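Local coordinates for uncharacterized protein (Escherichia coli O157:H7, PDB 4ZV9), which is of unknown function but belongs to the dienelactone hydrolase family of the alpha/beta-hydrolase clan and is therefore probably a hydrolase, at residues F13-T18 with G30-P35; C148-Y153 with P168-F173; R155-A160 with P185-A190; H172-D177 with H208-D213. All blocks are in the same frame, centred on the assembly; numbering follows the deposited sequence.

Overall arrangement
From the N terminus, contact 1 closes first, joining strands 12-21 and 28-35 as a hairpin at one edge of the main sheet. The other three all lie later in the chain and interlock. Contact 2 closes the loop from strand 148-151 to strand 169-174, about 23 Å from contact 1 between centres. Contact 3 opens inside that loop and closes on helix 184-193, so the two cross. Contact 4 starts where contact 2 ends, sharing His172 and Phe173, crosses contact 3 and closes on 208-213. Gln156 touches Phe173, and Tyr187 touches Leu169 and Leu171, so the strand, loop and helix pack as one unit on the side opposite contact 1.

Contact 1. Residues F13-T18 with G30-P35; sequences FAEYIT and GYLVKP
Tyr16 lies against Tyr31 across an antiparallel hairpin, and its side chain can be followed outward atom by atom. Tyr16 CB is 3.9 Å from Gly30 O, and with CG anti to the carbonyl carbon (chi1 -67°) the ring is laid beside Tyr31. Tyr16 CD1 is near both Gly30 O and Tyr31 CD1; Tyr16 CE1 comes to 3.5 Å from Tyr31 CD1, and Tyr16 CZ and OH stay close to that same carbon. Tyr31 CD1 thus sits over one face of the Tyr16 ring, offset toward the rim, and with the ring planes 44° apart the pair is oblique. At the tip, the Tyr16 hydroxyl is hydrogen-bonded to Glu59, while that of Tyr31 bonds to Arg63. On the same face of the sheet as the two tyrosines, Ala14 CB lies 3.4 Å from Tyr31 OH and 4.0 Å from Val33 CG2.

The opposite face of the sheet carries Glu15, Ile17, Leu32 and Lys34. Ile17 CG2 meets Leu32 CD2 at 4.0 Å, and Glu15 runs alongside Leu32. Glu15 OE2 and Lys34 NZ, 4.3 Å apart, are beyond a salt bridge; Lys34 NZ is held instead by Gln119 and Tyr117.

Between the faces, the hydrogen-bonded pairs Phe13-Lys34, Glu15-Leu32 and Ile17-Gly30 each exchange two backbone bonds. One water donates to both Phe13 O (2.7 Å) and Leu32 O (2.8 Å). The chemistry implies a hairpin held by its backbone ladder, with both tyrosine hydroxyls committed to helix 56-67.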
loop_
_atom_site.group_PDB
_atom_site.type_symbol
_atom_site.label_atom_id
_atom_site.label_comp_id
_atom_site.label_asym_id
_atom_site.label_seq_id
_atom_site.Cartn_x
_atom_site.Cartn_y
_atom_site.Cartn_z
ATOM N N PHE A 13 12.269 13.242 -5.135
ATOM C CA PHE A 13 11.824 13.843 -6.363
ATOM C C PHE A 13 10.443 13.275 -6.669
ATOM O O PHE A 13 10.311 12.083 -6.957
ATOM C CB PHE A 13 12.783 13.581 -7.523
ATOM C CG PHE A 13 12.259 14.079 -8.836
ATOM C CD1 PHE A 13 12.202 15.440 -9.095
ATOM C CD2 PHE A 13 11.751 13.208 -9.781
ATOM C CE1 PHE A 13 11.706 15.914 -10.301
ATOM C CE2 PHE A 13 11.233 13.682 -10.990
ATOM C CZ PHE A 13 11.214 15.035 -11.245
ATOM N N ALA A 14 9.429 14.141 -6.659
ATOM C CA ALA A 14 8.040 13.733 -6.867
ATOM C C ALA A 14 7.414 14.317 -8.132
ATOM O O ALA A 14 7.651 15.474 -8.457
ATOM C CB ALA A 14 7.200 14.163 -5.670
ATOM N N GLU A 15 6.642 13.502 -8.841
ATOM C CA GLU A 15 5.940 13.956 -10.034
ATOM C C GLU A 15 4.732 13.089 -10.279
ATOM O O GLU A 15 4.724 11.921 -9.886
ATOM C CB GLU A 15 6.844 13.964 -11.286
ATOM C CG GLU A 15 7.287 12.584 -11.749
ATOM C CD GLU A 15 8.224 12.607 -12.948
ATOM O OE1 GLU A 15 8.258 13.620 -13.683
ATOM O OE2 GLU A 15 8.921 11.587 -13.146
ATOM N N TYR A 16 3.714 13.657 -10.925
ATOM C CA TYR A 16 2.552 12.864 -11.341
ATOM C C TYR A 16 2.882 12.275 -12.683
ATOM O O TYR A 16 3.539 12.915 -13.514
ATOM C CB TYR A 16 1.279 13.712 -11.412
ATOM C CG TYR A 16 0.838 14.191 -10.058
ATOM C CD1 TYR A 16 0.165 13.340 -9.182
ATOM C CD2 TYR A 16 1.099 15.490 -9.641
ATOM C CE1 TYR A 16 -0.232 13.775 -7.931
ATOM C CE2 TYR A 16 0.708 15.932 -8.397
ATOM C CZ TYR A 16 0.075 15.054 -7.526
ATOM O OH TYR A 16 -0.288 15.506 -6.295
ATOM N N ILE A 17 2.462 11.037 -12.893
ATOM C CA ILE A 17 2.686 10.348 -14.143
ATOM C C ILE A 17 1.400 9.663 -14.534
ATOM O O ILE A 17 0.426 9.672 -13.774
ATOM C CB ILE A 17 3.773 9.253 -14.024
ATOM C CG1 ILE A 17 3.335 8.131 -13.066
ATOM C CG2 ILE A 17 5.101 9.851 -13.588
ATOM C CD1 ILE A 17 4.164 6.867 -13.214
ATOM N N THR A 18 1.398 9.069 -15.713
ATOM C CA THR A 18 0.292 8.201 -16.103
ATOM C C THR A 18 0.917 6.864 -16.481
ATOM O O THR A 18 2.052 6.827 -16.936
ATOM C CB THR A 18 -0.540 8.746 -17.276
ATOM O OG1 THR A 18 0.233 8.724 -18.469
ATOM C CG2 THR A 18 -1.005 10.178 -17.011
ATOM N N GLY A 30 -0.841 8.591 -11.437
ATOM C CA GLY A 30 -0.229 8.194 -10.185
ATOM C C GLY A 30 0.824 9.194 -9.723
ATOM O O GLY A 30 1.379 9.937 -10.534
ATOM N N TYR A 31 1.060 9.225 -8.417
ATOM C CA TYR A 31 2.076 10.060 -7.801
ATOM C C TYR A 31 3.330 9.205 -7.629
ATOM O O TYR A 31 3.331 8.219 -6.864
ATOM C CB TYR A 31 1.551 10.553 -6.460
ATOM C CG TYR A 31 2.418 11.549 -5.707
ATOM C CD1 TYR A 31 2.717 12.797 -6.242
ATOM C CD2 TYR A 31 2.850 11.272 -4.413
ATOM C CE1 TYR A 31 3.443 13.728 -5.509
ATOM C CE2 TYR A 31 3.571 12.200 -3.679
ATOM C CZ TYR A 31 3.889 13.401 -4.228
ATOM O OH TYR A 31 4.620 14.308 -3.482
ATOM N N LEU A 32 4.370 9.522 -8.389
ATOM C CA LEU A 32 5.614 8.771 -8.370
ATOM C C LEU A 32 6.676 9.557 -7.594
ATOM O O LEU A 32 6.960 10.702 -7.952
ATOM C CB LEU A 32 6.105 8.561 -9.807
ATOM C CG LEU A 32 7.405 7.764 -10.019
ATOM C CD1 LEU A 32 7.175 6.299 -9.724
ATOM C CD2 LEU A 32 7.878 7.911 -11.462
ATOM N N VAL A 33 7.278 8.946 -6.565
ATOM C CA VAL A 33 8.317 9.614 -5.795
ATOM C C VAL A 33 9.581 8.761 -5.759
ATOM O O VAL A 33 9.515 7.582 -5.413
ATOM C CB VAL A 33 7.892 9.904 -4.341
ATOM C CG1 VAL A 33 8.848 10.920 -3.721
ATOM C CG2 VAL A 33 6.474 10.451 -4.284
ATOM N N LYS A 34 10.726 9.361 -6.088
ATOM C CA LYS A 34 12.018 8.667 -6.109
ATOM C C LYS A 34 12.997 9.324 -5.152
ATOM O O LYS A 34 12.876 10.522 -4.872
ATOM C CB LYS A 34 12.673 8.808 -7.481
ATOM C CG LYS A 34 11.868 8.327 -8.654
ATOM C CD LYS A 34 12.515 8.765 -9.962
ATOM C CE LYS A 34 11.698 8.250 -11.131
ATOM N NZ LYS A 34 12.136 8.803 -12.436
ATOM N N PRO A 35 13.998 8.564 -4.674
ATOM C CA PRO A 35 15.089 9.192 -3.946
ATOM C C PRO A 35 15.779 10.153 -4.923
ATOM O O PRO A 35 15.972 9.798 -6.089
ATOM C CB PRO A 35 16.023 8.012 -3.595
ATOM C CG PRO A 35 15.155 6.805 -3.642
ATOM C CD PRO A 35 14.099 7.094 -4.682
HETATM O O HOH W 1 9.471 10.876 -9.262
#

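Contact 2. Residues C148-Y153 with P168-F173; sequences CAVPFY and PLLLHF
His172 and Pro151 lose the most surface in this pairing of parallel segments, and they also share a bond: His172 N donates to Pro151 O at 3.1 Å, almost straight at 177°. The His172 carbonyl then accepts Tyr153 N at 2.7 Å, so this residue bonds on both its N-H and its C=O. With CG anti to the carbonyl carbon (chi1 -55°), the imidazole runs alongside Phe152. His172 CD2 stands 3.4 Å above the plane of the Phe152 ring, over its centre, although the planes are inclined at 36° and the pair is oblique. Val150 CG1 comes in at the imidazole edge, 3.6 Å from His172 NE2. Both ring nitrogens have partners elsewhere: ND1 bonds to Tyr203 OH and NE2 to Thr230 OG1.

Pro151 has no N-H to offer, so its N and Leu170 O face each other without a bond. Pro151 CD lies 3.3 Å from Leu170 O instead, while its CG meets Leu171 CD2 at 3.8 Å. Before the proline, Ala149 bonds through both backbone groups: its N donates to Pro168 O, and its O accepts Leu170 N at 3.0 Å.

The two strands continue a parallel array: 148-151 also pairs with 123-128, and 169-174 with 198-203. Helices 132-142 and 184-193 pack on the side of Leu169 and Leu171, the former touching Pro151 too, whereas helix 220-237 meets Val150, Phe152 and His172.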
loop_
_atom_site.group_PDB
_atom_site.type_symbol
_atom_site.label_atom_id
_atom_site.label_comp_id
_atom_site.label_asym_id
_atom_site.label_seq_id
_atom_site.Cartn_x
_atom_site.Cartn_y
_atom_site.Cartn_z
ATOM N N CYS A 148 7.264 -8.404 -1.424
ATOM C CA CYS A 148 6.684 -8.404 -0.083
ATOM C C CYS A 148 5.366 -7.634 -0.111
ATOM O O CYS A 148 5.088 -6.892 -1.058
ATOM C CB CYS A 148 7.635 -7.778 0.949
ATOM S SG CYS A 148 8.070 -6.041 0.618
ATOM N N ALA A 149 4.545 -7.846 0.909
ATOM C CA ALA A 149 3.266 -7.143 1.042
ATOM C C ALA A 149 3.050 -6.757 2.495
ATOM O O ALA A 149 3.285 -7.572 3.408
ATOM C CB ALA A 149 2.130 -8.009 0.549
ATOM N N VAL A 150 2.577 -5.537 2.712
ATOM C CA VAL A 150 2.389 -5.004 4.054
ATOM C C VAL A 150 1.005 -4.363 4.204
ATOM O O VAL A 150 0.847 -3.155 4.022
ATOM C CB VAL A 150 3.495 -3.984 4.403
ATOM C CG1 VAL A 150 3.397 -3.554 5.854
ATOM C CG2 VAL A 150 4.870 -4.570 4.130
ATOM N N PRO A 151 -0.018 -5.183 4.497
ATOM C CA PRO A 151 -1.350 -4.629 4.694
ATOM C C PRO A 151 -1.557 -4.016 6.080
ATOM O O PRO A 151 -1.275 -4.671 7.093
ATOM C CB PRO A 151 -2.264 -5.848 4.535
ATOM C CG PRO A 151 -1.401 -7.015 4.882
ATOM C CD PRO A 151 -0.053 -6.647 4.342
ATOM N N PHE A 152 -2.011 -2.758 6.112
ATOM C CA PHE A 152 -2.416 -2.121 7.356
ATOM C C PHE A 152 -3.938 -2.243 7.482
ATOM O O PHE A 152 -4.691 -1.736 6.623
ATOM C CB PHE A 152 -2.066 -0.651 7.384
ATOM C CG PHE A 152 -0.618 -0.343 7.638
ATOM C CD1 PHE A 152 0.332 -0.529 6.654
ATOM C CD2 PHE A 152 -0.233 0.266 8.820
ATOM C CE1 PHE A 152 1.656 -0.178 6.868
ATOM C CE2 PHE A 152 1.082 0.614 9.045
ATOM C CZ PHE A 152 2.033 0.382 8.066
ATOM N N TYR A 153 -4.384 -2.878 8.566
ATOM C CA TYR A 153 -5.810 -3.024 8.905
ATOM C C TYR A 153 -6.713 -3.104 7.694
ATOM O O TYR A 153 -7.606 -2.280 7.512
ATOM C CB TYR A 153 -6.272 -1.943 9.908
ATOM C CG TYR A 153 -5.570 -0.608 9.769
ATOM C CD1 TYR A 153 -5.932 0.307 8.784
ATOM C CD2 TYR A 153 -4.580 -0.248 10.669
ATOM C CE1 TYR A 153 -5.307 1.546 8.693
ATOM C CE2 TYR A 153 -3.946 0.970 10.580
ATOM C CZ TYR A 153 -4.311 1.867 9.595
ATOM O OH TYR A 153 -3.643 3.057 9.529
ATOM N N PRO A 168 6.400 -12.513 1.247
ATOM C CA PRO A 168 6.407 -12.415 2.709
ATOM C C PRO A 168 5.468 -11.309 3.173
ATOM O O PRO A 168 5.542 -10.189 2.657
ATOM C CB PRO A 168 7.858 -12.056 3.032
ATOM C CG PRO A 168 8.637 -12.641 1.909
ATOM C CD PRO A 168 7.767 -12.484 0.692
ATOM N N LEU A 169 4.600 -11.639 4.122
ATOM C CA LEU A 169 3.545 -10.730 4.596
ATOM C C LEU A 169 3.827 -10.143 5.961
ATOM O O LEU A 169 4.144 -10.882 6.904
ATOM C CB LEU A 169 2.231 -11.496 4.714
ATOM C CG LEU A 169 1.466 -11.804 3.440
ATOM C CD1 LEU A 169 0.436 -12.885 3.735
ATOM C CD2 LEU A 169 0.803 -10.539 2.940
ATOM N N LEU A 170 3.692 -8.830 6.072
ATOM C CA LEU A 170 3.789 -8.148 7.354
ATOM C C LEU A 170 2.425 -7.525 7.557
ATOM O O LEU A 170 2.060 -6.594 6.841
ATOM C CB LEU A 170 4.885 -7.079 7.362
ATOM C CG LEU A 170 4.929 -6.199 8.616
ATOM C CD1 LEU A 170 5.199 -7.011 9.881
ATOM C CD2 LEU A 170 5.980 -5.118 8.447
ATOM N N LEU A 171 1.670 -8.022 8.537
ATOM C CA LEU A 171 0.321 -7.522 8.756
ATOM C C LEU A 171 0.193 -6.707 10.049
ATOM O O LEU A 171 0.631 -7.141 11.117
ATOM C CB LEU A 171 -0.691 -8.666 8.761
ATOM C CG LEU A 171 -0.606 -9.608 7.554
ATOM C CD1 LEU A 171 0.207 -10.850 7.898
ATOM C CD2 LEU A 171 -1.979 -10.038 7.087
ATOM N N HIS A 172 -0.389 -5.520 9.928
ATOM C CA HIS A 172 -0.629 -4.651 11.085
ATOM C C HIS A 172 -2.127 -4.579 11.365
ATOM O O HIS A 172 -2.915 -4.184 10.488
ATOM C CB HIS A 172 -0.122 -3.241 10.811
ATOM C CG HIS A 172 1.310 -3.175 10.396
ATOM N ND1 HIS A 172 2.352 -3.350 11.283
ATOM C CD2 HIS A 172 1.877 -2.920 9.192
ATOM C CE1 HIS A 172 3.499 -3.219 10.640
ATOM N NE2 HIS A 172 3.238 -2.948 9.370
ATOM N N PHE A 173 -2.524 -4.945 12.579
ATOM C CA PHE A 173 -3.928 -4.902 12.979
ATOM C C PHE A 173 -4.109 -4.020 14.209
ATOM O O PHE A 173 -3.235 -3.960 15.066
ATOM C CB PHE A 173 -4.441 -6.298 13.312
ATOM C CG PHE A 173 -4.424 -7.253 12.157
ATOM C CD1 PHE A 173 -5.289 -7.082 11.085
ATOM C CD2 PHE A 173 -3.591 -8.360 12.171
ATOM C CE1 PHE A 173 -5.293 -7.972 10.026
ATOM C CE2 PHE A 173 -3.603 -9.263 11.123
ATOM C CZ PHE A 173 -4.455 -9.075 10.052
#

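Contact 3. Residues R155-A160 with P185-A190; sequences RQAPTA and PAYEAA
Tyr187 OH packs 3.6 Å from Ala157 CB and is hydrogen-bonded to Asn137 OD1. The amide of Asn137 serves both sides of the contact, since its ND2 also bonds to Arg155 O, at the start of the 155-160 loop. Tyr187 CG is anti to the backbone N (chi1 -171°), which carries the ring off helix 184-193 toward this loop. The backbone N of Ala157 lies over one ring face, 3.7 Å above the plane and displaced toward the rim; Ala157 CB is 3.6 Å from Tyr187 CE1. That buried N has no hydrogen-bond partner in the model.

Helix 184-193 is part of the connection between the parallel strands 169-174 and 198-203, a beta-alpha-beta crossover of the alpha/beta-hydrolase fold. Tyr187 lies between the helix and strand 169-174, touching Leu169 and Leu171; Leu171 CD2 approaches Tyr187 CE2 at 3.6 Å.

Gln156 comes to the ring from its edge. Its chain bends at chi2 (-59°), bringing Gln156 OE1 to 3.1 Å from Tyr187 CD2 with the amide turned 50° from the ring plane. Its NE2 is hydrogen-bonded to Ile180 O, which fixes the amide from the other end. Farther along the loop, Thr159 touches the helix lightly at two alanines: Thr159 CG2 meets Ala190 CB at 4.0 Å, while its OG1 is 4.2 Å from Ala186 CB, one helical turn earlier.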
loop_
_atom_site.group_PDB
_atom_site.type_symbol
_atom_site.label_atom_id
_atom_site.label_comp_id
_atom_site.label_asym_id
_atom_site.label_seq_id
_atom_site.Cartn_x
_atom_site.Cartn_y
_atom_site.Cartn_z
ATOM N N ARG A 155 -8.766 -5.950 4.651
ATOM C CA ARG A 155 -9.410 -7.247 4.413
ATOM C C ARG A 155 -8.397 -8.359 4.137
ATOM O O ARG A 155 -7.443 -8.190 3.394
ATOM C CB ARG A 155 -10.396 -7.198 3.245
ATOM C CG ARG A 155 -11.847 -7.029 3.685
ATOM C CD ARG A 155 -12.793 -6.772 2.507
ATOM N NE ARG A 155 -12.493 -7.649 1.387
ATOM C CZ ARG A 155 -13.019 -7.527 0.172
ATOM N NH1 ARG A 155 -13.875 -6.549 -0.112
ATOM N NH2 ARG A 155 -12.674 -8.392 -0.769
ATOM N N GLN A 156 -8.669 -9.515 4.712
ATOM C CA GLN A 156 -7.802 -10.673 4.589
ATOM C C GLN A 156 -7.890 -11.249 3.170
ATOM O O GLN A 156 -8.802 -10.929 2.423
ATOM C CB GLN A 156 -8.259 -11.749 5.582
ATOM C CG GLN A 156 -8.695 -11.246 6.953
ATOM C CD GLN A 156 -7.635 -10.473 7.717
ATOM O OE1 GLN A 156 -6.476 -10.403 7.318
ATOM N NE2 GLN A 156 -8.032 -9.912 8.851
ATOM N N ALA A 157 -6.915 -12.071 2.792
ATOM C CA ALA A 157 -6.968 -12.777 1.517
ATOM C C ALA A 157 -8.024 -13.872 1.664
ATOM O O ALA A 157 -8.246 -14.352 2.772
ATOM C CB ALA A 157 -5.620 -13.413 1.206
ATOM N N PRO A 158 -8.684 -14.263 0.563
ATOM C CA PRO A 158 -9.630 -15.373 0.639
ATOM C C PRO A 158 -8.910 -16.667 1.076
ATOM O O PRO A 158 -7.856 -16.999 0.522
ATOM C CB PRO A 158 -10.147 -15.490 -0.801
ATOM C CG PRO A 158 -9.910 -14.163 -1.415
ATOM C CD PRO A 158 -8.653 -13.643 -0.777
ATOM N N THR A 159 -9.479 -17.394 2.035
ATOM C CA THR A 159 -8.824 -18.576 2.582
ATOM C C THR A 159 -8.409 -19.604 1.523
ATOM O O THR A 159 -7.308 -20.152 1.596
ATOM C CB THR A 159 -9.703 -19.287 3.636
ATOM O OG1 THR A 159 -10.026 -18.377 4.680
ATOM C CG2 THR A 159 -8.986 -20.496 4.226
ATOM N N ALA A 160 -9.273 -19.862 0.543
ATOM C CA ALA A 160 -8.959 -20.845 -0.506
ATOM C C ALA A 160 -7.796 -20.446 -1.427
ATOM O O ALA A 160 -7.266 -21.287 -2.149
ATOM C CB ALA A 160 -10.200 -21.139 -1.332
ATOM N N PRO A 185 -8.090 -14.860 12.345
ATOM C CA PRO A 185 -7.764 -16.233 12.707
ATOM C C PRO A 185 -7.819 -17.238 11.547
ATOM O O PRO A 185 -6.961 -18.116 11.465
ATOM C CB PRO A 185 -8.803 -16.564 13.799
ATOM C CG PRO A 185 -9.087 -15.246 14.440
ATOM C CD PRO A 185 -8.996 -14.230 13.324
ATOM N N ALA A 186 -8.821 -17.136 10.679
ATOM C CA ALA A 186 -8.912 -18.051 9.542
ATOM C C ALA A 186 -7.737 -17.830 8.578
ATOM O O ALA A 186 -7.183 -18.774 8.032
ATOM C CB ALA A 186 -10.238 -17.879 8.812
ATOM N N TYR A 187 -7.351 -16.573 8.394
ATOM C CA TYR A 187 -6.237 -16.237 7.510
ATOM C C TYR A 187 -4.934 -16.768 8.095
ATOM O O TYR A 187 -4.150 -17.426 7.402
ATOM C CB TYR A 187 -6.197 -14.717 7.301
ATOM C CG TYR A 187 -5.242 -14.189 6.241
ATOM C CD1 TYR A 187 -4.780 -14.987 5.192
ATOM C CD2 TYR A 187 -4.926 -12.840 6.206
ATOM C CE1 TYR A 187 -3.932 -14.471 4.213
ATOM C CE2 TYR A 187 -4.100 -12.319 5.225
ATOM C CZ TYR A 187 -3.607 -13.134 4.231
ATOM O OH TYR A 187 -2.802 -12.596 3.250
ATOM N N GLU A 188 -4.728 -16.537 9.390
ATOM C CA GLU A 188 -3.522 -17.019 10.043
ATOM C C GLU A 188 -3.420 -18.535 9.979
ATOM O O GLU A 188 -2.340 -19.073 9.720
ATOM C CB GLU A 188 -3.415 -16.553 11.496
ATOM C CG GLU A 188 -2.048 -16.885 12.067
ATOM C CD GLU A 188 -1.736 -16.229 13.392
ATOM O OE1 GLU A 188 -2.676 -15.935 14.161
ATOM O OE2 GLU A 188 -0.525 -16.088 13.695
ATOM N N ALA A 189 -4.527 -19.225 10.231
ATOM C CA ALA A 189 -4.523 -20.688 10.215
ATOM C C ALA A 189 -4.130 -21.209 8.835
ATOM O O ALA A 189 -3.376 -22.183 8.729
ATOM C CB ALA A 189 -5.879 -21.242 10.641
ATOM N N ALA A 190 -4.610 -20.549 7.778
ATOM C CA ALA A 190 -4.264 -20.959 6.409
ATOM C C ALA A 190 -2.798 -20.654 6.083
ATOM O O ALA A 190 -2.132 -21.433 5.390
ATOM C CB ALA A 190 -5.180 -20.295 5.408
#

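Contact 4. Residues H172-D177 with H208-D213; sequences HFAELD and HGFHND
His208 ND1 donates to Asp177 OD2 at 2.8 Å, with an N-H...O angle of 161°. The oxygen lies close to the imidazole plane, so the ring uses its N-H squarely. The carboxylate is turned differently: its plane stands 83° from the ring, and ND1 meets OD2 from above that plane, 49° out of it. Asp177 CG is anti to the backbone N, which swings the carboxylate toward the histidine. Although Asp177 occupies the N-cap position of helix 178-181, its side chain makes no capping bond. Ala174 CB also belongs to the inner shell, 3.5 Å from His208 N and 3.9 Å from Phe210 CD2, where it lies in the plane of the phenyl ring at its edge.

Such a pair on loops after two strands is consistent with the aspartate and histidine of the Cys-Asp-His triad known in dienelactone hydrolase. Cys130, carried here as S,S-(2-hydroxyethyl)thiocysteine, would then probably be the nucleophile.

A type I turn from Ala174 to Asp177 leads into the aspartate, with Asp177 N bonded to Ala174 O at 3.1 Å. Another, from Gly209 to Asn212, follows directly on the histidine, and there Asn212 N bonds to Gly209 O at 2.9 Å. Farther out, Tyr153 meets the His208 ring, lies edge-to-face with Phe210 and bonds through its hydroxyl to His211 N. Phe210 also packs on Ala222 and Ala226 of helix 220-237, while His211 ND1 is hydrogen-bonded to Tyr57 OH.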
loop_
_atom_site.group_PDB
_atom_site.type_symbol
_atom_site.label_atom_id
_atom_site.label_comp_id
_atom_site.label_asym_id
_atom_site.label_seq_id
_atom_site.Cartn_x
_atom_site.Cartn_y
_atom_site.Cartn_z
ATOM N N HIS A 172 -0.389 -5.520 9.928
ATOM C CA HIS A 172 -0.629 -4.651 11.085
ATOM C C HIS A 172 -2.127 -4.579 11.365
ATOM O O HIS A 172 -2.915 -4.184 10.488
ATOM C CB HIS A 172 -0.122 -3.241 10.811
ATOM C CG HIS A 172 1.310 -3.175 10.396
ATOM N ND1 HIS A 172 2.352 -3.350 11.283
ATOM C CD2 HIS A 172 1.877 -2.920 9.192
ATOM C CE1 HIS A 172 3.499 -3.219 10.640
ATOM N NE2 HIS A 172 3.238 -2.948 9.370
ATOM N N PHE A 173 -2.524 -4.945 12.579
ATOM C CA PHE A 173 -3.928 -4.902 12.979
ATOM C C PHE A 173 -4.109 -4.020 14.209
ATOM O O PHE A 173 -3.235 -3.960 15.066
ATOM C CB PHE A 173 -4.441 -6.298 13.312
ATOM C CG PHE A 173 -4.424 -7.253 12.157
ATOM C CD1 PHE A 173 -5.289 -7.082 11.085
ATOM C CD2 PHE A 173 -3.591 -8.360 12.171
ATOM C CE1 PHE A 173 -5.293 -7.972 10.026
ATOM C CE2 PHE A 173 -3.603 -9.263 11.123
ATOM C CZ PHE A 173 -4.455 -9.075 10.052
ATOM N N ALA A 174 -5.252 -3.348 14.286
ATOM C CA ALA A 174 -5.592 -2.537 15.448
ATOM C C ALA A 174 -6.488 -3.372 16.362
ATOM O O ALA A 174 -7.443 -3.993 15.893
ATOM C CB ALA A 174 -6.307 -1.281 15.013
ATOM N N GLU A 175 -6.187 -3.389 17.655
ATOM C CA GLU A 175 -6.969 -4.193 18.621
ATOM C C GLU A 175 -8.475 -3.937 18.576
ATOM O O GLU A 175 -9.269 -4.878 18.595
ATOM C CB GLU A 175 -6.496 -3.944 20.047
ATOM C CG GLU A 175 -7.188 -4.853 21.061
ATOM C CD GLU A 175 -6.900 -4.504 22.509
ATOM O OE1 GLU A 175 -6.290 -3.451 22.795
ATOM O OE2 GLU A 175 -7.322 -5.287 23.377
ATOM N N LEU A 176 -8.868 -2.669 18.485
ATOM C CA LEU A 176 -10.284 -2.309 18.499
ATOM C C LEU A 176 -11.020 -2.506 17.162
ATOM O O LEU A 176 -12.248 -2.403 17.110
ATOM C CB LEU A 176 -10.439 -0.859 18.968
ATOM C CG LEU A 176 -9.818 -0.503 20.327
ATOM C CD1 LEU A 176 -9.972 0.984 20.625
ATOM C CD2 LEU A 176 -10.425 -1.326 21.447
ATOM N N ASP A 177 -10.291 -2.822 16.099
ATOM C CA ASP A 177 -10.857 -2.993 14.749
ATOM C C ASP A 177 -11.459 -4.396 14.574
ATOM O O ASP A 177 -10.959 -5.222 13.785
ATOM C CB ASP A 177 -9.745 -2.742 13.725
ATOM C CG ASP A 177 -10.229 -2.725 12.283
ATOM O OD1 ASP A 177 -11.438 -2.579 12.036
ATOM O OD2 ASP A 177 -9.376 -2.817 11.374
ATOM N N HIS A 208 -8.650 1.031 13.837
ATOM C CA HIS A 208 -8.359 1.152 12.420
ATOM C C HIS A 208 -8.013 2.591 12.105
ATOM O O HIS A 208 -8.593 3.505 12.698
ATOM C CB HIS A 208 -9.721 0.813 11.811
ATOM C CG HIS A 208 -9.777 0.632 10.329
ATOM N ND1 HIS A 208 -9.860 -0.607 9.716
ATOM C CD2 HIS A 208 -9.917 1.546 9.347
ATOM C CE1 HIS A 208 -9.969 -0.436 8.410
ATOM N NE2 HIS A 208 -9.997 0.861 8.162
ATOM N N GLY A 209 -7.070 2.797 11.187
ATOM C CA GLY A 209 -6.658 4.137 10.781
ATOM C C GLY A 209 -5.617 4.771 11.690
ATOM O O GLY A 209 -5.339 5.969 11.565
ATOM N N PHE A 210 -4.998 3.993 12.581
ATOM C CA PHE A 210 -4.054 4.576 13.565
ATOM C C PHE A 210 -2.800 5.193 12.957
ATOM O O PHE A 210 -2.160 6.017 13.597
ATOM C CB PHE A 210 -3.677 3.601 14.708
ATOM C CG PHE A 210 -2.859 2.418 14.275
ATOM C CD1 PHE A 210 -1.496 2.541 14.024
ATOM C CD2 PHE A 210 -3.438 1.166 14.164
ATOM C CE1 PHE A 210 -0.737 1.445 13.634
ATOM C CE2 PHE A 210 -2.680 0.063 13.791
ATOM C CZ PHE A 210 -1.328 0.206 13.521
ATOM N N HIS A 211 -2.449 4.798 11.741
ATOM C CA HIS A 211 -1.307 5.391 11.054
ATOM C C HIS A 211 -1.681 6.703 10.349
ATOM O O HIS A 211 -0.791 7.488 9.993
ATOM C CB HIS A 211 -0.753 4.415 10.026
ATOM C CG HIS A 211 0.523 4.871 9.394
ATOM N ND1 HIS A 211 0.559 5.512 8.175
ATOM C CD2 HIS A 211 1.807 4.797 9.822
ATOM C CE1 HIS A 211 1.810 5.810 7.876
ATOM N NE2 HIS A 211 2.587 5.386 8.859
ATOM N N ASN A 212 -2.975 6.951 10.151
ATOM C CA ASN A 212 -3.413 8.150 9.436
ATOM C C ASN A 212 -3.421 9.365 10.361
ATOM O O ASN A 212 -4.376 9.618 11.087
ATOM C CB ASN A 212 -4.775 7.946 8.778
ATOM C CG ASN A 212 -5.144 9.090 7.824
ATOM O OD1 ASN A 212 -4.619 10.207 7.932
ATOM N ND2 ASN A 212 -6.049 8.805 6.862
ATOM N N ASP A 213 -2.359 10.154 10.250
ATOM C CA ASP A 213 -2.171 11.343 11.067
ATOM C C ASP A 213 -3.105 12.519 10.718
ATOM O O ASP A 213 -3.092 13.528 11.414
ATOM C CB ASP A 213 -0.700 11.758 11.029
ATOM C CG ASP A 213 -0.169 11.833 9.623
ATOM O OD1 ASP A 213 -0.477 12.831 8.947
ATOM O OD2 ASP A 213 0.519 10.876 9.193
#